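Sulfite dehydrogenase (Paracoccus pantotrophus, PDB 2XTS) is the molybdenum-cofactor subunit of the sulfane dehydrogenase SoxCD, a molybdohemo-enzyme that oxidises protein-bound sulfur. Local coordinates at residues G295-G306 against M338-E347. Sequence-based numbering, arbitrary orientation.
Sequences GRITRVDVSLDG and MLLQSRAVDE
Asp301 OD2 is gripped by two arginines, Arg343 from across the sheet and Arg299 from its own strand. Arg343 NH2 donates a nearly straight hydrogen bond to Asp301 OD2, 3.0 Å long (176°), as part of a salt bridge. Asp301 OD2 lies in the guanidinium plane of Arg343, but NH2 meets it on the anti side, tilted out of the carboxylate plane; the two planes stand 72° apart. Arg343 starts out extended and bends at chi3 (69°), which brings its end back to the aspartate. Arg299 takes the same carboxylate side-on, with its NE on Asp301 OD1 at 3.0 Å and its NH2 on Asp301 OD2. Thr312 OG1 also hydrogen-bonds to Asp301 OD1. A water joins Asp301 OD2 to Arg343 O and NE. The shared carboxylate probably offsets the like charges of the two arginines. Val345 CG2 sits over the centre of one face of the Arg299 guanidinium, 3.7 Å above its plane.

Strands 297-303 and 338-346 are antiparallel. Asp301 and Arg343 form a hydrogen-bonded pair, as do Ser303 and Gln341. A classic beta bulge sets Thr298 and Arg299 opposite the single residue Val345: Thr298 N binds Val345 O at 2.9 Å, and the bond from Arg299 N is weak. Beyond the bulge, Arg296 N donates to the anti lone pair of Glu347 OE1 at 2.8 Å. At the other end Gly306 N reaches Leu339 O at 2.9 Å, and Leu304 CD2 packs on Leu340 CD2 at 3.6 Å.

The pair lies in the Mo-co oxidoreductase dimerisation domain, away from the cofactor sites. Val300, Val302 and Ser342, on the other face from Arg343, touch Phe327 of strand 325-333. Arg343 meets Trp310, in a cation-pi contact, and the cytochrome chain, whose Cys164 O accepts from Arg343 NH2. Strand 311-316 flanks 297-303 and strand 375-378 flanks 338-346.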
# COMPACT_ATOMS: atom_id res chain seq x y z
N GLY A 295 16.67 -5.55 14.15
CA GLY A 295 17.35 -5.03 12.98
C GLY A 295 16.90 -5.68 11.70
O GLY A 295 15.72 -6.01 11.54
N ARG A 296 17.83 -5.81 10.75
CA ARG A 296 17.54 -6.44 9.48
C ARG A 296 17.61 -7.95 9.58
O ARG A 296 18.44 -8.51 10.29
CB ARG A 296 18.55 -6.01 8.44
CG ARG A 296 18.58 -4.50 8.14
CD ARG A 296 19.79 -4.16 7.25
NE ARG A 296 19.94 -2.72 7.02
CZ ARG A 296 19.47 -2.06 5.96
NH1 ARG A 296 18.76 -2.67 5.01
NH2 ARG A 296 19.69 -0.75 5.87
N ILE A 297 16.75 -8.61 8.82
CA ILE A 297 16.89 -10.03 8.54
C ILE A 297 18.09 -10.21 7.61
O ILE A 297 18.22 -9.49 6.63
CB ILE A 297 15.59 -10.61 7.88
CG1 ILE A 297 14.43 -10.59 8.87
CG2 ILE A 297 15.83 -12.00 7.29
CD1 ILE A 297 14.62 -11.39 10.10
N THR A 298 18.95 -11.17 7.91
CA THR A 298 20.09 -11.46 7.06
C THR A 298 19.89 -12.72 6.25
O THR A 298 20.42 -12.82 5.16
CB THR A 298 21.37 -11.56 7.86
OG1 THR A 298 21.23 -12.53 8.89
CG2 THR A 298 21.72 -10.22 8.47
N ARG A 299 19.14 -13.69 6.77
CA ARG A 299 18.76 -14.85 6.00
C ARG A 299 17.58 -15.58 6.60
O ARG A 299 17.23 -15.36 7.76
CB ARG A 299 19.92 -15.80 5.74
CG ARG A 299 20.18 -16.80 6.79
CD ARG A 299 21.32 -17.76 6.37
NE ARG A 299 21.38 -18.88 7.29
CZ ARG A 299 22.05 -18.85 8.44
NH1 ARG A 299 22.70 -17.76 8.82
NH2 ARG A 299 22.05 -19.92 9.22
N VAL A 300 16.96 -16.40 5.77
CA VAL A 300 15.93 -17.31 6.20
C VAL A 300 16.27 -18.70 5.69
O VAL A 300 16.51 -18.88 4.51
CB VAL A 300 14.51 -16.91 5.72
CG1 VAL A 300 13.47 -17.86 6.31
CG2 VAL A 300 14.22 -15.45 6.07
N ASP A 301 16.29 -19.67 6.60
CA ASP A 301 16.48 -21.08 6.24
C ASP A 301 15.11 -21.77 6.22
O ASP A 301 14.25 -21.45 7.05
CB ASP A 301 17.42 -21.77 7.20
CG ASP A 301 18.81 -21.17 7.20
OD1 ASP A 301 19.27 -20.64 6.18
OD2 ASP A 301 19.45 -21.24 8.28
N VAL A 302 14.92 -22.71 5.31
CA VAL A 302 13.71 -23.47 5.17
C VAL A 302 14.04 -24.97 5.28
O VAL A 302 15.04 -25.43 4.71
CB VAL A 302 13.01 -23.13 3.84
CG1 VAL A 302 11.89 -24.11 3.55
CG2 VAL A 302 12.49 -21.73 3.88
N SER A 303 13.23 -25.71 6.03
CA SER A 303 13.33 -27.15 6.10
C SER A 303 12.08 -27.78 5.55
O SER A 303 10.98 -27.26 5.74
CB SER A 303 13.55 -27.60 7.54
OG SER A 303 13.63 -29.03 7.66
N LEU A 304 12.24 -28.90 4.84
CA LEU A 304 11.11 -29.70 4.40
C LEU A 304 10.88 -30.94 5.25
O LEU A 304 9.93 -31.68 4.99
CB LEU A 304 11.33 -30.16 2.94
CG LEU A 304 11.83 -29.11 1.94
CD1 LEU A 304 11.94 -29.76 0.57
CD2 LEU A 304 10.92 -27.87 1.92
N ASP A 305 11.76 -31.17 6.23
CA ASP A 305 11.77 -32.42 6.98
C ASP A 305 11.80 -32.20 8.48
O ASP A 305 12.36 -32.99 9.23
CB ASP A 305 12.91 -33.33 6.48
CG ASP A 305 14.29 -32.75 6.69
OD1 ASP A 305 14.44 -31.68 7.31
OD2 ASP A 305 15.25 -33.44 6.25
N GLY A 306 11.16 -31.13 8.93
CA GLY A 306 10.97 -30.88 10.37
C GLY A 306 12.20 -30.46 11.13
O GLY A 306 12.26 -30.62 12.35
N MET A 338 5.58 -33.62 3.90
CA MET A 338 6.66 -32.75 4.33
C MET A 338 6.31 -32.14 5.67
O MET A 338 5.13 -32.05 6.03
CB MET A 338 6.93 -31.62 3.31
CG MET A 338 7.29 -32.10 1.92
SD MET A 338 7.66 -30.75 0.80
CE MET A 338 6.04 -30.04 0.52
N LEU A 339 7.35 -31.76 6.40
CA LEU A 339 7.21 -30.95 7.61
C LEU A 339 7.96 -29.66 7.35
O LEU A 339 9.18 -29.57 7.53
CB LEU A 339 7.74 -31.69 8.83
CG LEU A 339 6.88 -32.87 9.29
CD1 LEU A 339 7.70 -33.72 10.26
CD2 LEU A 339 5.55 -32.43 9.91
N LEU A 340 7.21 -28.64 6.94
CA LEU A 340 7.83 -27.38 6.53
C LEU A 340 8.10 -26.51 7.74
O LEU A 340 7.23 -26.35 8.60
CB LEU A 340 6.92 -26.59 5.59
CG LEU A 340 6.47 -27.24 4.29
CD1 LEU A 340 5.54 -26.31 3.55
CD2 LEU A 340 7.67 -27.62 3.44
N GLN A 341 9.28 -25.90 7.77
CA GLN A 341 9.63 -24.91 8.78
C GLN A 341 10.47 -23.81 8.16
O GLN A 341 11.20 -24.06 7.18
CB GLN A 341 10.46 -25.55 9.89
CG GLN A 341 9.78 -26.64 10.68
CD GLN A 341 10.63 -27.16 11.80
OE1 GLN A 341 11.85 -27.08 11.77
NE2 GLN A 341 9.97 -27.69 12.83
N SER A 342 10.39 -22.62 8.73
CA SER A 342 11.28 -21.55 8.39
C SER A 342 11.94 -21.02 9.66
O SER A 342 11.34 -21.01 10.75
CB SER A 342 10.55 -20.45 7.63
OG SER A 342 9.49 -19.88 8.36
N ARG A 343 13.18 -20.56 9.51
CA ARG A 343 13.99 -20.09 10.63
C ARG A 343 14.72 -18.81 10.22
O ARG A 343 15.61 -18.86 9.35
CB ARG A 343 14.99 -21.17 11.04
CG ARG A 343 15.90 -20.84 12.19
CD ARG A 343 16.82 -22.05 12.46
NE ARG A 343 17.78 -22.27 11.38
CZ ARG A 343 18.60 -23.32 11.29
NH1 ARG A 343 18.54 -24.29 12.19
NH2 ARG A 343 19.46 -23.41 10.28
N ALA A 344 14.34 -17.69 10.83
CA ALA A 344 14.96 -16.40 10.53
C ALA A 344 16.25 -16.16 11.30
O ALA A 344 16.40 -16.61 12.44
CB ALA A 344 14.00 -15.29 10.86
N VAL A 345 17.17 -15.41 10.69
CA VAL A 345 18.39 -14.96 11.32
C VAL A 345 18.46 -13.46 11.10
O VAL A 345 18.17 -12.98 10.01
CB VAL A 345 19.64 -15.62 10.71
CG1 VAL A 345 20.92 -15.16 11.46
CG2 VAL A 345 19.47 -17.15 10.72
N ASP A 346 18.77 -12.70 12.16
CA ASP A 346 18.91 -11.26 12.00
C ASP A 346 20.37 -10.82 12.13
O ASP A 346 21.26 -11.60 12.43
CB ASP A 346 17.94 -10.47 12.90
CG ASP A 346 18.30 -10.48 14.36
OD1 ASP A 346 19.50 -10.57 14.71
OD2 ASP A 346 17.35 -10.35 15.17
N GLU A 347 20.59 -9.53 11.89
CA GLU A 347 21.95 -8.99 11.82
C GLU A 347 22.72 -9.05 13.13
O GLU A 347 23.93 -8.85 13.14
CB GLU A 347 21.95 -7.56 11.30
CG GLU A 347 21.27 -6.58 12.23
CD GLU A 347 21.36 -5.17 11.68
OE1 GLU A 347 20.34 -4.66 11.18
OE2 GLU A 347 22.48 -4.59 11.69
O HOH W 1 23.69 -12.44 11.05
O HOH W 2 18.23 -19.97 10.03
O HOH W 3 11.72 -29.24 14.80